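PDB 7BUG: terminal oxygenase component of carbazole from Janthinobacterium sp., which catalyses, as the oxygenase part of carbazole 1,9a-dioxygenase, the angular dihydroxylation of carbazole at C-9a and C-1, using a Rieske [2Fe-2S] cluster and mononuclear iron. Local coordinates for residues K36-N39 and P43-L46; N52-R57 and Y97-G102; R57-L62 and K83-I88; L65-L70 and Q75-V80. All coordinates share one frame; numbering follows the deposited sequence.

Interaction 1 (K36-N39 and P43-L46); sequences KEIN and PKTL
K44 reaches back over the turn that precedes it and lays its aliphatic chain beside I38 and the carbonyl of E37. The lysine is bent twice: the bend at chi2 (-74°) brings CE to 3.5 Å from E37 O, and the bend at chi4 (-43°) then turns NZ to its water and to E42 O. A long, flexible residue suits the place, since its methylenes can pack while its ammonium finds polar partners. I38 supplies the apolar side: its CD1 lies 4.1 Å from K44 CG, and the two side chains run past one another in opposite directions. The amino group is held by a water as well as by protein. Water 1 accepts from K44 NZ at 2.7 Å and from the backbone N39 N at 2.8 Å, and it gives a weak bond to E37 O at 3.4 Å. K44 NZ also bonds to the carbonyl oxygen of E42, within the same turn. The carboxylate of E37 heads off to the backbone nitrogen of F34, so its share in the contact is mainly backbone. I38 packs on V55, and its carbonyl oxygen accepts R57 NE. The loop carrying 36-39 therefore lies against strand 51-58, while K44 belongs to strand 44-48, an outermost strand of the six-stranded antiparallel sheet, paired with 51-58.

Interaction 2 (N52-R57 and Y97-G102); sequences NLLVNR and YRWEDG. With MG (magnesium ion), chain F.
W99 pushes the six-membered half of its indole against strand 51-58, where N56 and L54 receive it. The tight spot is the methylene of N56: CB sits 3.6 Å from the centroid of that ring and only 12° off its normal, a CH-pi contact over one face. With CG of N56 anti to the backbone N (chi1 -159°), the side chain crosses the indole at about a right angle, ND2 3.6 Å from W99 CE2, the amide plane turned 56° from the ring. N56 OD1 takes a weak bond from the next backbone amide, R57 N. L54 meets the ring elsewhere: its carbonyl O lies at the edge, near the ring plane, 3.9 Å from W99 CZ3, while its CB is 4.0 Å from W99 CH2. A broad, flat tryptophan suits this buried place between the two sheets, because one residue can touch two strand positions and also pack on Y63 and L65 of strand 61-66.

Beyond W99 the character changes. E100 is exposed, and its carbonyl O binds a magnesium ion at 2.1 Å whose other five ligands are waters; one of these donates to W99 O and another to E100 OE2. R98 grips D101 side-on through NE and NH2, and G102 N, in a residue of positive phi, donates to R98 O and closes the turn. A small three-stranded cluster-binding sheet set against a larger antiparallel sheet is the Rieske fold, and here W99, just after strand 95-98, makes the join.

Interaction 3 (R57-L62 and K83-I88); sequences RIDGKL and KTKSTI. With CO3 (carbonate ion), chain M.
K85 and D59 join through a salt bridge at the exposed end of the contact, K85 NZ donating to the syn lone pair of D59 OD2 at 2.7 Å. The lysine is bent at chi3 (54°), and the two side chains cross at about a right angle. Deeper in, beta-branched I58 offers two arms, CD1 3.4 Å from the carbonyl oxygen K85 O and CG2 3.8 Å from K85 CG. D59 and G60 occupy the corners of a type I' turn in a two-residue beta hairpin linking strands 51-58 and 61-66. Both have positive phi, which glycine accepts readily and aspartate better than most other residues. The end pair of the hairpin is doubly bonded, I58 N to K61 O and K61 N to I58 O, while the turn amides D59 N and G60 N are taken by the carboxylate of E40. G60 O accepts R57 NH1 at 2.9 Å, a nitrogen that also makes a salt bridge with E128. K61 NZ donates to a carbonate ion, probably from the crystallisation liquor, which V126 N holds too. Across the contact, a type I turn brings T87 N to T84 O, and the hydroxyls T84 OG1 and T87 OG1 share a bond of 2.7 Å beside I243 of a second subunit.

Interaction 4 (L65-L70 and Q75-V80); sequences LKDRCL and QLSVKV. With FES (Fe2/s2 (inorganic) cluster), chain D.
D67 turns its CG anti to the backbone N (chi1 -173°), which brings the carboxylate up to Q75 and S77, while S77 holds OG between its backbone N and carbonyl carbon (chi1 60°), facing that carboxylate. S77 then grips both oxygens: its backbone N donates to D67 OD1 at 3.0 Å and its OG to D67 OD2 at 2.6 Å, each on a syn lone pair. Q75 adds a third bond. Extended beyond CG, it brings NE2 to 3.0 Å from D67 OD2 along a nearly straight N-H, but from well above the carboxylate plane, so that this oxygen serves two donors from distinct directions. An aspartate, short and with two acceptor atoms, suits the capture of these donors from S77 and Q75. D67 is also the centre of an inverse gamma turn, which faces the 3-10 segment 76-78.

L76 covers the other end of the contact. Its CD1 lies 3.5 Å from C69 N and 3.9 Å from C69 CB, an apolar wall beside the cysteine. C69 SG binds FE1 of the [2Fe-2S] cluster at 2.4 Å, and C90 supplies the second thiolate on that iron. H71 and H93 complete the Rieske pattern of two cysteines and two histidines, presumably on the other iron, FE2. Three donors around a buried carboxylate would favour its charged form, and they close the loop between D67 and Q75, within which C69 lies. This chemistry is consistent with steadying the backbone that carries C69, two residues on from D67.

Overall arrangement
From the N terminus, interaction 1 comes first and closes a short turn between the loop after strand 28-32 and edge strand 44-48. The chain then turns back into strand 51-58, where interaction 2 opens a longer loop that closes at 97-102. Interaction 3 is nested inside it, from the hairpin 57-62 to 83-88, sharing R57, and interaction 4 lies innermost, across the first of the two cluster-binding loops. None of the loops crosses another. Interactions 2 and 3 tie the six-stranded sheet to the small sheet of 87-89, 95-98 and 104-107, while interaction 4 sits at the cluster end; segments 83-88, 65-70 and 75-80 also touch the second subunit.

Interaction 1 (K36-N39 and P43-L46)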
loop_
_atom_site.group_PDB
_atom_site.type_symbol
_atom_site.label_atom_id
_atom_site.label_comp_id
_atom_site.label_asym_id
_atom_site.label_seq_id
_atom_site.Cartn_x
_atom_site.Cartn_y
_atom_site.Cartn_z
ATOM N N LYS A 36 -21.524 10.560 26.306
ATOM C CA LYS A 36 -21.068 9.732 27.473
ATOM C C LYS A 36 -19.666 9.201 27.182
ATOM O O LYS A 36 -19.029 8.676 28.071
ATOM C CB LYS A 36 -22.040 8.582 27.708
ATOM C CG LYS A 36 -22.072 7.557 26.578
ATOM C CD LYS A 36 -23.015 6.379 26.779
ATOM C CE LYS A 36 -24.273 6.730 27.536
ATOM N NZ LYS A 36 -25.136 5.536 27.645
ATOM N N GLU A 37 -19.190 9.324 25.949
ATOM C CA GLU A 37 -17.873 8.756 25.575
ATOM C C GLU A 37 -16.762 9.748 25.806
ATOM O O GLU A 37 -15.590 9.400 25.530
ATOM C CB GLU A 37 -17.864 8.321 24.118
ATOM C CG GLU A 37 -18.831 7.195 23.865
ATOM C CD GLU A 37 -18.872 6.698 22.431
ATOM O OE1 GLU A 37 -19.070 7.531 21.498
ATOM O OE2 GLU A 37 -18.716 5.453 22.250
ATOM N N ILE A 38 -17.089 10.999 26.137
ATOM C CA ILE A 38 -16.060 12.043 26.373
ATOM C C ILE A 38 -16.296 12.606 27.779
ATOM O O ILE A 38 -17.339 13.227 28.040
ATOM C CB ILE A 38 -15.952 13.121 25.287
ATOM C CG1 ILE A 38 -15.010 14.228 25.753
ATOM C CG2 ILE A 38 -17.298 13.646 24.853
ATOM C CD1 ILE A 38 -14.296 14.869 24.663
ATOM N N ASN A 39 -15.373 12.256 28.667
ATOM C CA ASN A 39 -15.390 12.662 30.087
ATOM C C ASN A 39 -14.656 13.988 30.234
ATOM O O ASN A 39 -13.780 14.322 29.435
ATOM C CB ASN A 39 -14.707 11.636 30.995
ATOM C CG ASN A 39 -15.482 10.345 31.186
ATOM O OD1 ASN A 39 -16.667 10.354 31.523
ATOM N ND2 ASN A 39 -14.803 9.224 31.013
ATOM N N PRO A 43 -9.322 14.487 26.598
ATOM C CA PRO A 43 -9.408 14.789 25.160
ATOM C C PRO A 43 -9.448 13.502 24.335
ATOM O O PRO A 43 -8.824 12.509 24.689
ATOM C CB PRO A 43 -8.184 15.629 24.831
ATOM C CG PRO A 43 -7.689 16.142 26.171
ATOM C CD PRO A 43 -8.145 15.131 27.195
ATOM N N LYS A 44 -10.185 13.545 23.221
ATOM C CA LYS A 44 -10.357 12.396 22.300
ATOM C C LYS A 44 -9.936 12.860 20.920
ATOM O O LYS A 44 -10.213 14.030 20.560
ATOM C CB LYS A 44 -11.812 11.947 22.327
ATOM C CG LYS A 44 -12.285 11.409 23.680
ATOM C CD LYS A 44 -11.726 10.014 23.980
ATOM C CE LYS A 44 -12.110 9.431 25.331
ATOM N NZ LYS A 44 -12.013 10.445 26.409
ATOM N N THR A 45 -9.305 11.976 20.146
ATOM C CA THR A 45 -8.881 12.256 18.757
ATOM C C THR A 45 -9.870 11.611 17.817
ATOM O O THR A 45 -10.368 10.538 18.141
ATOM C CB THR A 45 -7.607 11.493 18.398
ATOM O OG1 THR A 45 -7.871 10.127 18.725
ATOM C CG2 THR A 45 -6.415 11.942 19.175
ATOM N N LEU A 46 -10.106 12.250 16.687
ATOM C CA LEU A 46 -10.897 11.611 15.632
ATOM C C LEU A 46 -10.533 12.301 14.323
ATOM O O LEU A 46 -9.916 13.361 14.337
ATOM C CB LEU A 46 -12.368 11.707 15.962
ATOM C CG LEU A 46 -12.899 13.134 16.069
ATOM C CD1 LEU A 46 -13.555 13.579 14.790
ATOM C CD2 LEU A 46 -13.872 13.209 17.221
HETATM O O HOH W 1 -13.771 9.942 28.408
#

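Interaction 2 (N52-R57 and Y97-G102)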
loop_
_atom_site.group_PDB
_atom_site.type_symbol
_atom_site.label_atom_id
_atom_site.label_comp_id
_atom_site.label_asym_id
_atom_site.label_seq_id
_atom_site.Cartn_x
_atom_site.Cartn_y
_atom_site.Cartn_z
ATOM N N ASN A 52 -7.726 15.688 11.181
ATOM C CA ASN A 52 -7.550 15.131 12.546
ATOM C C ASN A 52 -7.958 16.234 13.527
ATOM O O ASN A 52 -7.408 17.355 13.437
ATOM C CB ASN A 52 -6.108 14.708 12.876
ATOM C CG ASN A 52 -5.685 13.500 12.060
ATOM O OD1 ASN A 52 -6.418 12.509 12.030
ATOM N ND2 ASN A 52 -4.565 13.600 11.378
ATOM N N LEU A 53 -8.864 15.904 14.440
ATOM C CA LEU A 53 -9.394 16.842 15.427
ATOM C C LEU A 53 -9.222 16.294 16.837
ATOM O O LEU A 53 -9.194 15.043 17.067
ATOM C CB LEU A 53 -10.884 17.038 15.183
ATOM C CG LEU A 53 -11.297 17.490 13.777
ATOM C CD1 LEU A 53 -12.795 17.648 13.656
ATOM C CD2 LEU A 53 -10.567 18.741 13.341
ATOM N N LEU A 54 -9.166 17.230 17.769
ATOM C CA LEU A 54 -9.165 16.913 19.208
ATOM C C LEU A 54 -10.418 17.522 19.811
ATOM O O LEU A 54 -10.742 18.688 19.487
ATOM C CB LEU A 54 -7.976 17.548 19.910
ATOM C CG LEU A 54 -6.754 16.688 20.127
ATOM C CD1 LEU A 54 -5.737 17.535 20.865
ATOM C CD2 LEU A 54 -7.067 15.420 20.933
ATOM N N VAL A 55 -11.110 16.744 20.604
ATOM C CA VAL A 55 -12.303 17.221 21.358
ATOM C C VAL A 55 -11.987 17.062 22.834
ATOM O O VAL A 55 -11.507 16.019 23.257
ATOM C CB VAL A 55 -13.583 16.493 20.958
ATOM C CG1 VAL A 55 -14.754 17.023 21.740
ATOM C CG2 VAL A 55 -13.840 16.594 19.469
ATOM N N ASN A 56 -12.333 18.085 23.612
ATOM C CA ASN A 56 -12.162 18.035 25.077
ATOM C C ASN A 56 -13.434 18.530 25.764
ATOM O O ASN A 56 -14.180 19.281 25.144
ATOM C CB ASN A 56 -10.991 18.890 25.541
ATOM C CG ASN A 56 -10.457 18.502 26.918
ATOM O OD1 ASN A 56 -10.864 17.486 27.482
ATOM N ND2 ASN A 56 -9.498 19.272 27.446
ATOM N N ARG A 57 -13.674 18.041 26.966
ATOM C CA ARG A 57 -14.786 18.536 27.810
ATOM C C ARG A 57 -14.151 19.297 28.961
ATOM O O ARG A 57 -13.347 18.680 29.707
ATOM C CB ARG A 57 -15.697 17.385 28.257
ATOM C CG ARG A 57 -16.890 17.915 29.048
ATOM C CD ARG A 57 -17.689 16.739 29.529
ATOM N NE ARG A 57 -18.274 15.864 28.519
ATOM C CZ ARG A 57 -19.369 16.123 27.807
ATOM N NH1 ARG A 57 -19.938 17.309 27.871
ATOM N NH2 ARG A 57 -19.844 15.234 26.953
ATOM N N TYR A 97 -1.973 26.373 23.397
ATOM C CA TYR A 97 -3.176 26.899 22.726
ATOM C C TYR A 97 -4.356 26.922 23.694
ATOM O O TYR A 97 -4.548 26.021 24.499
ATOM C CB TYR A 97 -3.511 26.036 21.521
ATOM C CG TYR A 97 -2.353 25.859 20.565
ATOM C CD1 TYR A 97 -2.161 26.759 19.529
ATOM C CD2 TYR A 97 -1.549 24.735 20.616
ATOM C CE1 TYR A 97 -1.162 26.582 18.597
ATOM C CE2 TYR A 97 -0.525 24.551 19.705
ATOM C CZ TYR A 97 -0.341 25.472 18.682
ATOM O OH TYR A 97 0.632 25.189 17.752
ATOM N N ARG A 98 -5.157 27.971 23.591
ATOM C CA ARG A 98 -6.459 28.002 24.294
ATOM C C ARG A 98 -7.473 27.137 23.559
ATOM O O ARG A 98 -7.655 27.334 22.367
ATOM C CB ARG A 98 -6.936 29.443 24.416
ATOM C CG ARG A 98 -5.990 30.301 25.241
ATOM C CD ARG A 98 -6.774 31.521 25.696
ATOM N NE ARG A 98 -7.013 32.399 24.596
ATOM C CZ ARG A 98 -6.460 33.602 24.421
ATOM N NH1 ARG A 98 -5.569 34.075 25.288
ATOM N NH2 ARG A 98 -6.806 34.336 23.377
ATOM N N TRP A 99 -8.182 26.263 24.260
ATOM C CA TRP A 99 -9.299 25.511 23.671
ATOM C C TRP A 99 -10.350 26.479 23.138
ATOM O O TRP A 99 -11.002 26.153 22.156
ATOM C CB TRP A 99 -9.883 24.550 24.695
ATOM C CG TRP A 99 -9.006 23.393 25.024
ATOM C CD1 TRP A 99 -8.147 23.237 26.082
ATOM C CD2 TRP A 99 -8.911 22.179 24.238
ATOM N NE1 TRP A 99 -7.543 22.013 26.016
ATOM C CE2 TRP A 99 -8.019 21.332 24.914
ATOM C CE3 TRP A 99 -9.533 21.711 23.081
ATOM C CZ2 TRP A 99 -7.646 20.077 24.422
ATOM C CZ3 TRP A 99 -9.203 20.445 22.618
ATOM C CH2 TRP A 99 -8.337 19.613 23.320
ATOM N N GLU A 100 -10.628 27.590 23.835
ATOM C CA GLU A 100 -11.842 28.380 23.508
ATOM C C GLU A 100 -11.693 29.082 22.159
ATOM O O GLU A 100 -12.721 29.219 21.460
ATOM C CB GLU A 100 -12.092 29.412 24.622
ATOM C CG GLU A 100 -13.432 30.083 24.474
ATOM C CD GLU A 100 -13.391 31.275 23.552
ATOM O OE1 GLU A 100 -12.319 31.958 23.522
ATOM O OE2 GLU A 100 -14.428 31.536 22.893
ATOM N N ASP A 101 -10.500 29.517 21.744
ATOM C CA ASP A 101 -10.360 30.282 20.495
ATOM C C ASP A 101 -9.144 29.861 19.660
ATOM O O ASP A 101 -8.898 30.478 18.592
ATOM C CB ASP A 101 -10.275 31.781 20.767
ATOM C CG ASP A 101 -9.201 32.189 21.738
ATOM O OD1 ASP A 101 -8.266 31.408 22.012
ATOM O OD2 ASP A 101 -9.274 33.365 22.197
ATOM N N GLY A 102 -8.404 28.870 20.124
ATOM C CA GLY A 102 -7.204 28.336 19.445
ATOM C C GLY A 102 -5.990 29.237 19.479
ATOM O O GLY A 102 -4.971 28.938 18.860
HETATM MG MG MG F . -14.262 28.397 20.309
HETATM O O HOH W 2 -13.041 26.594 20.330
HETATM O O HOH W 3 -15.172 30.313 20.569
HETATM O O HOH W 4 -15.307 27.629 21.907
HETATM O O HOH W 5 -15.569 27.498 18.985
HETATM O O HOH W 6 -13.168 29.188 18.671
#

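Interaction 3 (R57-L62 and K83-I88)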
loop_
_atom_site.group_PDB
_atom_site.type_symbol
_atom_site.label_atom_id
_atom_site.label_comp_id
_atom_site.label_asym_id
_atom_site.label_seq_id
_atom_site.Cartn_x
_atom_site.Cartn_y
_atom_site.Cartn_z
ATOM N N ARG A 57 -13.674 18.041 26.966
ATOM C CA ARG A 57 -14.786 18.536 27.810
ATOM C C ARG A 57 -14.151 19.297 28.961
ATOM O O ARG A 57 -13.347 18.680 29.707
ATOM C CB ARG A 57 -15.697 17.385 28.257
ATOM C CG ARG A 57 -16.890 17.915 29.048
ATOM C CD ARG A 57 -17.689 16.739 29.529
ATOM N NE ARG A 57 -18.274 15.864 28.519
ATOM C CZ ARG A 57 -19.369 16.123 27.807
ATOM N NH1 ARG A 57 -19.938 17.309 27.871
ATOM N NH2 ARG A 57 -19.844 15.234 26.953
ATOM N N ILE A 58 -14.513 20.560 29.122
ATOM C CA ILE A 58 -13.865 21.443 30.141
ATOM C C ILE A 58 -15.043 22.124 30.847
ATOM O O ILE A 58 -15.750 22.908 30.193
ATOM C CB ILE A 58 -12.905 22.440 29.529
ATOM C CG1 ILE A 58 -11.805 21.740 28.711
ATOM C CG2 ILE A 58 -12.277 23.287 30.612
ATOM C CD1 ILE A 58 -11.085 22.674 27.801
ATOM N N ASP A 59 -15.148 21.857 32.137
ATOM C CA ASP A 59 -16.291 22.341 32.960
ATOM C C ASP A 59 -17.606 21.990 32.262
ATOM O O ASP A 59 -18.499 22.850 32.248
ATOM C CB ASP A 59 -16.163 23.825 33.227
ATOM C CG ASP A 59 -15.095 24.195 34.255
ATOM O OD1 ASP A 59 -14.784 23.357 35.129
ATOM O OD2 ASP A 59 -14.570 25.294 34.103
ATOM N N GLY A 60 -17.663 20.801 31.650
ATOM C CA GLY A 60 -18.873 20.234 31.041
ATOM C C GLY A 60 -19.064 20.670 29.590
ATOM O O GLY A 60 -19.871 20.027 28.921
ATOM N N LYS A 61 -18.300 21.645 29.098
ATOM C CA LYS A 61 -18.503 22.251 27.757
ATOM C C LYS A 61 -17.509 21.566 26.805
ATOM O O LYS A 61 -16.306 21.427 27.159
ATOM C CB LYS A 61 -18.391 23.764 27.763
ATOM C CG LYS A 61 -18.535 24.428 26.405
ATOM C CD LYS A 61 -18.682 25.903 26.457
ATOM C CE LYS A 61 -18.502 26.568 25.099
ATOM N NZ LYS A 61 -19.618 26.220 24.184
ATOM N N LEU A 62 -17.979 21.297 25.592
ATOM C CA LEU A 62 -17.081 20.688 24.584
ATOM C C LEU A 62 -16.378 21.751 23.742
ATOM O O LEU A 62 -16.908 22.831 23.408
ATOM C CB LEU A 62 -17.886 19.736 23.705
ATOM C CG LEU A 62 -18.470 18.517 24.389
ATOM C CD1 LEU A 62 -19.165 17.640 23.360
ATOM C CD2 LEU A 62 -17.447 17.728 25.138
ATOM N N LYS A 83 -1.978 21.417 30.680
ATOM C CA LYS A 83 -1.264 21.829 31.910
ATOM C C LYS A 83 -2.093 22.842 32.676
ATOM O O LYS A 83 -1.766 23.059 33.866
ATOM C CB LYS A 83 0.111 22.363 31.553
ATOM C CG LYS A 83 0.899 21.362 30.736
ATOM C CD LYS A 83 2.359 21.739 30.491
ATOM C CE LYS A 83 3.325 20.895 31.277
ATOM N NZ LYS A 83 3.137 19.457 31.063
ATOM N N THR A 84 -3.044 23.499 32.019
ATOM C CA THR A 84 -4.127 24.253 32.692
ATOM C C THR A 84 -5.467 23.792 32.114
ATOM O O THR A 84 -5.504 23.261 30.981
ATOM C CB THR A 84 -3.967 25.764 32.573
ATOM O OG1 THR A 84 -4.313 26.234 31.267
ATOM C CG2 THR A 84 -2.571 26.200 32.959
ATOM N N LYS A 85 -6.550 24.039 32.839
ATOM C CA LYS A 85 -7.924 23.673 32.419
ATOM C C LYS A 85 -8.188 24.212 31.015
ATOM O O LYS A 85 -8.816 23.522 30.204
ATOM C CB LYS A 85 -8.923 24.353 33.377
ATOM C CG LYS A 85 -10.151 23.548 33.720
ATOM C CD LYS A 85 -11.034 24.159 34.817
ATOM C CE LYS A 85 -11.468 25.591 34.535
ATOM N NZ LYS A 85 -12.439 26.139 35.540
ATOM N N SER A 86 -7.763 25.434 30.741
ATOM C CA SER A 86 -8.161 26.179 29.535
ATOM C C SER A 86 -7.243 25.928 28.340
ATOM O O SER A 86 -7.526 26.510 27.308
ATOM C CB SER A 86 -8.263 27.628 29.798
ATOM O OG SER A 86 -7.025 28.150 30.188
ATOM N N THR A 87 -6.167 25.169 28.518
ATOM C CA THR A 87 -5.152 25.103 27.443
ATOM C C THR A 87 -4.722 23.670 27.134
ATOM O O THR A 87 -4.934 22.732 27.915
ATOM C CB THR A 87 -3.899 25.946 27.723
ATOM O OG1 THR A 87 -3.248 25.425 28.875
ATOM C CG2 THR A 87 -4.223 27.419 27.903
ATOM N N ILE A 88 -4.038 23.525 26.014
ATOM C CA ILE A 88 -3.257 22.293 25.725
ATOM C C ILE A 88 -1.878 22.743 25.265
ATOM O O ILE A 88 -1.801 23.758 24.522
ATOM C CB ILE A 88 -3.959 21.356 24.698
ATOM C CG1 ILE A 88 -3.153 20.071 24.452
ATOM C CG2 ILE A 88 -4.305 22.097 23.434
ATOM C CD1 ILE A 88 -3.928 18.964 23.720
HETATM C C CO3 M . -18.899 26.871 20.142
HETATM O O1 CO3 M . -18.657 25.616 20.031
HETATM O O2 CO3 M . -18.569 27.726 19.160
HETATM O O3 CO3 M . -19.328 27.335 21.304
#

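Interaction 4 (L65-L70 and Q75-V80)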
loop_
_atom_site.group_PDB
_atom_site.type_symbol
_atom_site.label_atom_id
_atom_site.label_comp_id
_atom_site.label_asym_id
_atom_site.label_seq_id
_atom_site.Cartn_x
_atom_site.Cartn_y
_atom_site.Cartn_z
ATOM N N LEU A 65 -10.325 21.495 18.677
ATOM C CA LEU A 65 -9.101 22.080 18.085
ATOM C C LEU A 65 -8.626 21.146 17.000
ATOM O O LEU A 65 -8.788 19.930 17.133
ATOM C CB LEU A 65 -7.978 22.158 19.121
ATOM C CG LEU A 65 -7.939 23.354 20.035
ATOM C CD1 LEU A 65 -6.895 23.111 21.099
ATOM C CD2 LEU A 65 -7.613 24.620 19.238
ATOM N N LYS A 66 -8.078 21.702 15.950
ATOM C CA LYS A 66 -7.389 20.844 14.959
ATOM C C LYS A 66 -6.235 20.142 15.670
ATOM O O LYS A 66 -5.420 20.778 16.304
ATOM C CB LYS A 66 -6.981 21.628 13.726
ATOM C CG LYS A 66 -6.192 20.774 12.737
ATOM C CD LYS A 66 -6.137 21.492 11.399
ATOM C CE LYS A 66 -7.458 21.498 10.681
ATOM N NZ LYS A 66 -7.302 21.802 9.253
ATOM N N ASP A 67 -6.113 18.844 15.460
ATOM C CA ASP A 67 -5.032 18.037 16.057
ATOM C C ASP A 67 -3.801 18.095 15.158
ATOM O O ASP A 67 -3.422 17.083 14.551
ATOM C CB ASP A 67 -5.548 16.629 16.268
ATOM C CG ASP A 67 -4.592 15.710 17.029
ATOM O OD1 ASP A 67 -3.660 16.209 17.707
ATOM O OD2 ASP A 67 -4.861 14.484 17.000
ATOM N N ARG A 68 -3.219 19.277 15.004
ATOM C CA ARG A 68 -2.055 19.489 14.096
ATOM C C ARG A 68 -1.385 20.761 14.590
ATOM O O ARG A 68 -1.955 21.865 14.379
ATOM C CB ARG A 68 -2.423 19.591 12.631
ATOM C CG ARG A 68 -1.185 19.635 11.742
ATOM C CD ARG A 68 -1.439 19.639 10.244
ATOM N NE ARG A 68 -2.154 20.852 9.982
ATOM C CZ ARG A 68 -2.981 21.064 8.961
ATOM N NH1 ARG A 68 -3.137 20.159 8.017
ATOM N NH2 ARG A 68 -3.642 22.186 8.893
ATOM N N CYS A 69 -0.262 20.634 15.289
ATOM C CA CYS A 69 0.480 21.799 15.794
ATOM C C CYS A 69 0.831 22.757 14.632
ATOM O O CYS A 69 1.254 22.298 13.568
ATOM C CB CYS A 69 1.707 21.359 16.564
ATOM S SG CYS A 69 2.494 22.743 17.422
ATOM N N LEU A 70 0.728 24.061 14.862
ATOM C CA LEU A 70 1.129 25.096 13.864
ATOM C C LEU A 70 2.618 25.050 13.551
ATOM O O LEU A 70 3.036 25.529 12.497
ATOM C CB LEU A 70 0.787 26.471 14.425
ATOM C CG LEU A 70 -0.683 26.776 14.577
ATOM C CD1 LEU A 70 -0.872 28.208 15.097
ATOM C CD2 LEU A 70 -1.489 26.522 13.323
ATOM N N GLN A 75 0.657 15.738 15.464
ATOM C CA GLN A 75 -0.588 15.588 16.270
ATOM C C GLN A 75 -0.227 15.843 17.744
ATOM O O GLN A 75 0.625 15.154 18.322
ATOM C CB GLN A 75 -1.196 14.221 16.041
ATOM C CG GLN A 75 -1.982 14.181 14.736
ATOM C CD GLN A 75 -2.564 12.805 14.480
ATOM O OE1 GLN A 75 -1.978 11.987 13.728
ATOM N NE2 GLN A 75 -3.705 12.511 15.088
ATOM N N LEU A 76 -0.905 16.787 18.362
ATOM C CA LEU A 76 -0.745 17.020 19.810
ATOM C C LEU A 76 -1.166 15.744 20.548
ATOM O O LEU A 76 -0.629 15.488 21.639
ATOM C CB LEU A 76 -1.576 18.226 20.241
ATOM C CG LEU A 76 -0.951 19.569 19.892
ATOM C CD1 LEU A 76 -1.326 19.878 18.490
ATOM C CD2 LEU A 76 -1.406 20.618 20.875
ATOM N N SER A 77 -2.087 14.967 19.995
ATOM C CA SER A 77 -2.641 13.762 20.664
ATOM C C SER A 77 -1.611 12.648 20.827
ATOM O O SER A 77 -1.888 11.687 21.585
ATOM C CB SER A 77 -3.826 13.274 19.928
ATOM O OG SER A 77 -3.521 12.923 18.589
ATOM N N VAL A 78 -0.473 12.720 20.160
ATOM C CA VAL A 78 0.606 11.708 20.362
ATOM C C VAL A 78 1.012 11.682 21.833
ATOM O O VAL A 78 1.285 10.599 22.379
ATOM C CB VAL A 78 1.799 12.000 19.457
ATOM C CG1 VAL A 78 2.992 11.142 19.833
ATOM C CG2 VAL A 78 1.435 11.820 17.993
ATOM N N LYS A 79 0.942 12.818 22.487
ATOM C CA LYS A 79 1.211 12.913 23.930
ATOM C C LYS A 79 0.508 14.154 24.465
ATOM O O LYS A 79 1.003 15.260 24.328
ATOM C CB LYS A 79 2.703 12.989 24.239
ATOM C CG LYS A 79 3.014 13.040 25.737
ATOM C CD LYS A 79 4.499 13.102 26.039
ATOM C CE LYS A 79 4.839 13.082 27.525
ATOM N NZ LYS A 79 4.447 14.326 28.248
ATOM N N VAL A 80 -0.686 13.949 24.981
ATOM C CA VAL A 80 -1.523 15.092 25.409
ATOM C C VAL A 80 -0.938 15.680 26.686
ATOM O O VAL A 80 -0.730 14.930 27.680
ATOM C CB VAL A 80 -2.977 14.649 25.627
ATOM C CG1 VAL A 80 -3.796 15.767 26.255
ATOM C CG2 VAL A 80 -3.604 14.177 24.325
HETATM FE FE1 FES D . 4.249 21.525 18.445
HETATM FE FE2 FES D . 6.801 22.285 17.962
HETATM S S1 FES D . 5.457 22.957 19.623
HETATM S S2 FES D . 5.592 20.796 16.798
#